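Long-range contact in carbohydrate binding module family 33 and 10 domain protein (Teredinibacter turnerae, PDB 6RW7), which is an AA10 lytic polysaccharide monooxygenase, a copper-dependent enzyme that probably binds cellulose and cleaves its chains oxidatively: residues E5-E17 / Y80-N92. Numbering follows the deposited sequence. Where two conformers were deposited one is given.
Sequences ESPPSRQQHCGAE and YDTPANWPVTSFN. With CU (copper (II) ion), chain C.
Arg10 lies across the indole of Trp86 in a cation-pi stack that joins helix 10-17 to the loop before strand 89-90, beside the beta-sandwich core of this AA10 domain. The guanidinium and ring planes differ by 8°, and Arg10 CZ stands 3.6 Å from the five-membered ring centroid, while CD covers the six-membered one. With the chain extended, NH1 donates a hydrogen bond to Tyr80 O (2.9 Å), which lies 3° out of the guanidinium plane; NE makes a salt bridge to Asp200. An alanine in place of Trp86 would probably leave one guanidinium face uncovered and Thr82 O without the indole N-H it accepts. Tyr80 packs against the helix flank: Gln11 CG sits over its ring, 3.6 Å from the centroid, and its OH donates to Cys14 O (2.8 Å). Cys14, disulfide-bonded to Cys28, rests SG obliquely 3.8 Å from Trp86 CZ3. Pro87 CB covers one His13 face, 3.5 Å from the centroid, and Pro8 CB the opposite face, nearer the rim. Glu5 OE1 binds a copper(II) ion with Asp101 and His165, separate from the copper(I) on His1 and His107. Besides Lys27, His13 meets a water at NE2, which also joins Pro8 O and accepts from Thr89 OG1 at 2.8 Å.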
loop_
_atom_site.group_PDB
_atom_site.type_symbol
_atom_site.label_atom_id
_atom_site.label_comp_id
_atom_site.label_asym_id
_atom_site.label_seq_id
_atom_site.Cartn_x
_atom_site.Cartn_y
_atom_site.Cartn_z
ATOM N N GLU A 5 -0.865 -7.815 -1.470
ATOM C CA GLU A 5 -1.763 -8.944 -1.148
ATOM C C GLU A 5 -1.517 -9.452 0.271
ATOM O O GLU A 5 -2.498 -9.828 0.940
ATOM C CB GLU A 5 -1.542 -10.034 -2.188
ATOM C CG GLU A 5 -2.277 -11.326 -1.905
ATOM C CD GLU A 5 -2.193 -12.297 -3.068
ATOM O OE1 GLU A 5 -2.392 -11.873 -4.214
ATOM O OE2 GLU A 5 -1.925 -13.474 -2.806
ATOM N N SER A 6 -0.265 -9.522 0.697
ATOM C CA SER A 6 0.107 -10.074 2.017
ATOM C C SER A 6 1.233 -9.246 2.601
ATOM O O SER A 6 2.233 -9.074 1.924
ATOM C CB SER A 6 0.526 -11.526 1.906
ATOM O OG SER A 6 0.839 -11.995 3.198
ATOM N N PRO A 7 1.123 -8.691 3.828
ATOM C CA PRO A 7 -0.131 -8.653 4.581
ATOM C C PRO A 7 -1.177 -7.877 3.784
ATOM O O PRO A 7 -0.833 -7.088 2.884
ATOM C CB PRO A 7 0.233 -7.887 5.848
ATOM C CG PRO A 7 1.394 -7.025 5.385
ATOM C CD PRO A 7 2.195 -7.926 4.471
ATOM N N PRO A 8 -2.474 -8.125 4.025
ATOM C CA PRO A 8 -3.489 -7.580 3.141
ATOM C C PRO A 8 -3.581 -6.059 3.244
ATOM O O PRO A 8 -3.896 -5.528 4.291
ATOM C CB PRO A 8 -4.798 -8.241 3.577
ATOM C CG PRO A 8 -4.512 -8.735 4.979
ATOM C CD PRO A 8 -3.030 -9.040 5.027
ATOM N N SER A 9 -3.387 -5.395 2.110
ATOM C CA SER A 9 -3.531 -3.933 1.982
ATOM C C SER A 9 -5.003 -3.541 1.982
ATOM O O SER A 9 -5.901 -4.399 1.901
ATOM C CB SER A 9 -2.894 -3.420 0.710
ATOM O OG SER A 9 -3.600 -3.890 -0.427
ATOM N N ARG A 10 -5.244 -2.242 2.001
ATOM C CA ARG A 10 -6.625 -1.725 1.884
ATOM C C ARG A 10 -7.251 -2.256 0.592
ATOM O O ARG A 10 -8.469 -2.508 0.591
ATOM C CB ARG A 10 -6.633 -0.201 1.922
ATOM C CG ARG A 10 -6.240 0.345 3.285
ATOM C CD ARG A 10 -6.300 1.843 3.405
ATOM N NE ARG A 10 -5.972 2.217 4.780
ATOM C CZ ARG A 10 -6.048 3.446 5.274
ATOM N NH1 ARG A 10 -6.413 4.477 4.513
ATOM N NH2 ARG A 10 -5.779 3.622 6.564
ATOM N N GLN A 11 -6.470 -2.333 -0.482
ATOM C CA GLN A 11 -6.976 -2.792 -1.799
ATOM C C GLN A 11 -7.266 -4.295 -1.790
ATOM O O GLN A 11 -8.171 -4.735 -2.518
ATOM C CB GLN A 11 -5.926 -2.496 -2.861
ATOM C CG GLN A 11 -5.686 -1.014 -3.038
ATOM C CD GLN A 11 -4.242 -0.662 -2.855
ATOM O OE1 GLN A 11 -3.723 -0.783 -1.743
ATOM N NE2 GLN A 11 -3.612 -0.169 -3.919
ATOM N N GLN A 12 -6.534 -5.066 -1.006
ATOM C CA GLN A 12 -6.773 -6.518 -0.877
ATOM C C GLN A 12 -8.110 -6.727 -0.160
ATOM O O GLN A 12 -8.936 -7.517 -0.619
ATOM C CB GLN A 12 -5.616 -7.192 -0.134
ATOM C CG GLN A 12 -5.876 -8.667 0.128
ATOM C CD GLN A 12 -5.969 -9.490 -1.135
ATOM O OE1 GLN A 12 -5.193 -9.293 -2.067
ATOM N NE2 GLN A 12 -6.856 -10.486 -1.170
ATOM N N HIS A 13 -8.298 -6.079 0.973
ATOM C CA HIS A 13 -9.553 -6.227 1.742
ATOM C C HIS A 13 -10.736 -5.680 0.942
ATOM O O HIS A 13 -11.766 -6.359 0.883
ATOM C CB HIS A 13 -9.517 -5.447 3.053
ATOM C CG HIS A 13 -8.563 -5.937 4.087
ATOM N ND1 HIS A 13 -8.698 -7.152 4.702
ATOM C CD2 HIS A 13 -7.507 -5.328 4.657
ATOM C CE1 HIS A 13 -7.760 -7.273 5.631
ATOM N NE2 HIS A 13 -7.001 -6.165 5.611
ATOM N N CYS A 14 -10.610 -4.440 0.463
ATOM C CA CYS A 14 -11.720 -3.638 -0.098
ATOM C C CYS A 14 -11.358 -3.355 -1.549
ATOM O O CYS A 14 -10.645 -2.396 -1.792
ATOM C CB CYS A 14 -11.984 -2.370 0.716
ATOM S SG CYS A 14 -11.977 -2.605 2.521
ATOM N N GLY A 15 -11.790 -4.240 -2.442
ATOM C CA GLY A 15 -11.250 -4.308 -3.809
ATOM C C GLY A 15 -11.133 -5.748 -4.230
ATOM O O GLY A 15 -12.100 -6.308 -4.791
ATOM N N ALA A 16 -10.012 -6.385 -3.922
ATOM C CA ALA A 16 -9.787 -7.771 -4.376
ATOM C C ALA A 16 -10.832 -8.687 -3.730
ATOM O O ALA A 16 -11.402 -9.536 -4.428
ATOM C CB ALA A 16 -8.375 -8.202 -4.084
ATOM N N GLU A 17 -11.054 -8.539 -2.433
ATOM C CA GLU A 17 -11.964 -9.427 -1.684
ATOM C C GLU A 17 -13.372 -8.831 -1.675
ATOM O O GLU A 17 -14.235 -9.363 -2.358
ATOM C CB GLU A 17 -11.441 -9.661 -0.276
ATOM C CG GLU A 17 -10.177 -10.476 -0.253
ATOM C CD GLU A 17 -9.619 -10.722 1.136
ATOM O OE1 GLU A 17 -10.430 -10.661 2.130
ATOM O OE2 GLU A 17 -8.391 -10.974 1.235
ATOM N N TYR A 80 -9.066 4.750 -1.133
ATOM C CA TYR A 80 -8.116 4.286 -0.088
ATOM C C TYR A 80 -7.658 5.438 0.796
ATOM O O TYR A 80 -6.997 5.152 1.806
ATOM C CB TYR A 80 -6.996 3.487 -0.762
ATOM C CG TYR A 80 -7.609 2.354 -1.551
ATOM C CD1 TYR A 80 -8.237 1.305 -0.894
ATOM C CD2 TYR A 80 -7.710 2.415 -2.930
ATOM C CE1 TYR A 80 -8.914 0.317 -1.583
ATOM C CE2 TYR A 80 -8.398 1.443 -3.629
ATOM C CZ TYR A 80 -8.999 0.394 -2.960
ATOM O OH TYR A 80 -9.676 -0.557 -3.656
ATOM N N ASP A 81 -8.035 6.677 0.483
ATOM C CA ASP A 81 -7.775 7.855 1.348
ATOM C C ASP A 81 -8.902 8.032 2.359
ATOM O O ASP A 81 -8.686 8.750 3.339
ATOM C CB ASP A 81 -7.613 9.123 0.514
ATOM C CG ASP A 81 -6.369 9.093 -0.336
ATOM O OD1 ASP A 81 -5.285 8.748 0.222
ATOM O OD2 ASP A 81 -6.483 9.428 -1.535
ATOM N N THR A 82 -10.071 7.439 2.132
ATOM C CA THR A 82 -11.273 7.654 2.974
ATOM C C THR A 82 -10.929 7.442 4.452
ATOM O O THR A 82 -10.503 6.356 4.837
ATOM C CB THR A 82 -12.394 6.712 2.525
ATOM O OG1 THR A 82 -12.592 6.914 1.121
ATOM C CG2 THR A 82 -13.681 6.978 3.268
ATOM N N PRO A 83 -11.203 8.408 5.352
ATOM C CA PRO A 83 -11.156 8.131 6.782
ATOM C C PRO A 83 -12.173 7.050 7.156
ATOM O O PRO A 83 -13.345 7.150 6.771
ATOM C CB PRO A 83 -11.492 9.478 7.437
ATOM C CG PRO A 83 -11.165 10.492 6.379
ATOM C CD PRO A 83 -11.543 9.815 5.075
ATOM N N ALA A 84 -11.714 6.024 7.852
ATOM C CA ALA A 84 -12.566 4.917 8.342
ATOM C C ALA A 84 -11.826 4.055 9.343
ATOM O O ALA A 84 -10.584 4.136 9.415
ATOM C CB ALA A 84 -12.991 4.015 7.198
ATOM N N ASN A 85 -12.568 3.237 10.072
ATOM C CA ASN A 85 -12.008 2.050 10.764
ATOM C C ASN A 85 -11.815 0.973 9.695
ATOM O O ASN A 85 -12.729 0.167 9.468
ATOM C CB ASN A 85 -12.871 1.586 11.942
ATOM C CG ASN A 85 -12.153 0.604 12.841
ATOM O OD1 ASN A 85 -11.072 0.122 12.504
ATOM N ND2 ASN A 85 -12.747 0.299 13.986
ATOM N N TRP A 86 -10.673 1.007 9.019
ATOM C CA TRP A 86 -10.323 0.013 7.974
ATOM C C TRP A 86 -10.050 -1.342 8.622
ATOM O O TRP A 86 -9.637 -1.414 9.790
ATOM C CB TRP A 86 -9.095 0.499 7.204
ATOM C CG TRP A 86 -9.342 1.666 6.302
ATOM C CD1 TRP A 86 -9.293 2.998 6.601
ATOM C CD2 TRP A 86 -9.681 1.575 4.912
ATOM N NE1 TRP A 86 -9.605 3.740 5.498
ATOM C CE2 TRP A 86 -9.825 2.892 4.441
ATOM C CE3 TRP A 86 -9.837 0.502 4.023
ATOM C CZ2 TRP A 86 -10.119 3.162 3.113
ATOM C CZ3 TRP A 86 -10.146 0.771 2.711
ATOM C CH2 TRP A 86 -10.283 2.085 2.270
ATOM N N PRO A 87 -10.186 -2.465 7.891
ATOM C CA PRO A 87 -9.782 -3.765 8.401
ATOM C C PRO A 87 -8.298 -3.757 8.772
ATOM O O PRO A 87 -7.493 -3.206 8.046
ATOM C CB PRO A 87 -10.021 -4.759 7.244
ATOM C CG PRO A 87 -10.935 -4.022 6.288
ATOM C CD PRO A 87 -10.687 -2.546 6.502
ATOM N N VAL A 88 -7.957 -4.391 9.895
ATOM C CA VAL A 88 -6.583 -4.392 10.476
ATOM C C VAL A 88 -6.141 -5.841 10.691
ATOM O O VAL A 88 -6.966 -6.635 11.208
ATOM C CB VAL A 88 -6.552 -3.623 11.807
ATOM C CG1 VAL A 88 -7.089 -4.496 12.936
ATOM C CG2 VAL A 88 -5.160 -3.108 12.150
ATOM N N THR A 89 -4.889 -6.178 10.367
ATOM C CA THR A 89 -4.371 -7.533 10.615
ATOM C C THR A 89 -3.187 -7.445 11.564
ATOM O O THR A 89 -2.405 -6.475 11.587
ATOM C CB THR A 89 -4.204 -8.339 9.330
ATOM O OG1 THR A 89 -3.309 -7.598 8.521
ATOM C CG2 THR A 89 -5.503 -8.587 8.591
ATOM N N SER A 90 -3.113 -8.471 12.380
ATOM C CA SER A 90 -2.024 -8.650 13.364
ATOM C C SER A 90 -0.698 -8.780 12.617
ATOM O O SER A 90 -0.675 -9.418 11.560
ATOM C CB SER A 90 -2.285 -9.838 14.236
ATOM O OG SER A 90 -1.403 -9.817 15.346
ATOM N N PHE A 91 0.349 -8.161 13.144
ATOM C CA PHE A 91 1.636 -8.132 12.444
ATOM C C PHE A 91 2.756 -8.070 13.458
ATOM O O PHE A 91 2.543 -7.557 14.555
ATOM C CB PHE A 91 1.653 -6.944 11.495
ATOM C CG PHE A 91 2.604 -7.047 10.337
ATOM C CD1 PHE A 91 2.535 -8.106 9.458
ATOM C CD2 PHE A 91 3.525 -6.049 10.083
ATOM C CE1 PHE A 91 3.394 -8.194 8.372
ATOM C CE2 PHE A 91 4.384 -6.136 8.997
ATOM C CZ PHE A 91 4.298 -7.194 8.131
ATOM N N ASN A 92 3.932 -8.514 13.029
ATOM C CA ASN A 92 5.136 -8.558 13.886
ATOM C C ASN A 92 6.238 -7.710 13.229
ATOM O O ASN A 92 6.267 -7.531 12.008
ATOM C CB ASN A 92 5.607 -9.995 14.140
ATOM C CG ASN A 92 4.670 -10.848 14.981
ATOM O OD1 ASN A 92 4.131 -10.405 15.981
ATOM N ND2 ASN A 92 4.504 -12.102 14.612
HETATM CU CU CU C . -1.971 -13.016 -5.998
HETATM O O HOH W 1 -4.419 -5.548 7.024
HETATM O O HOH W 2 -1.818 -14.282 -7.773
#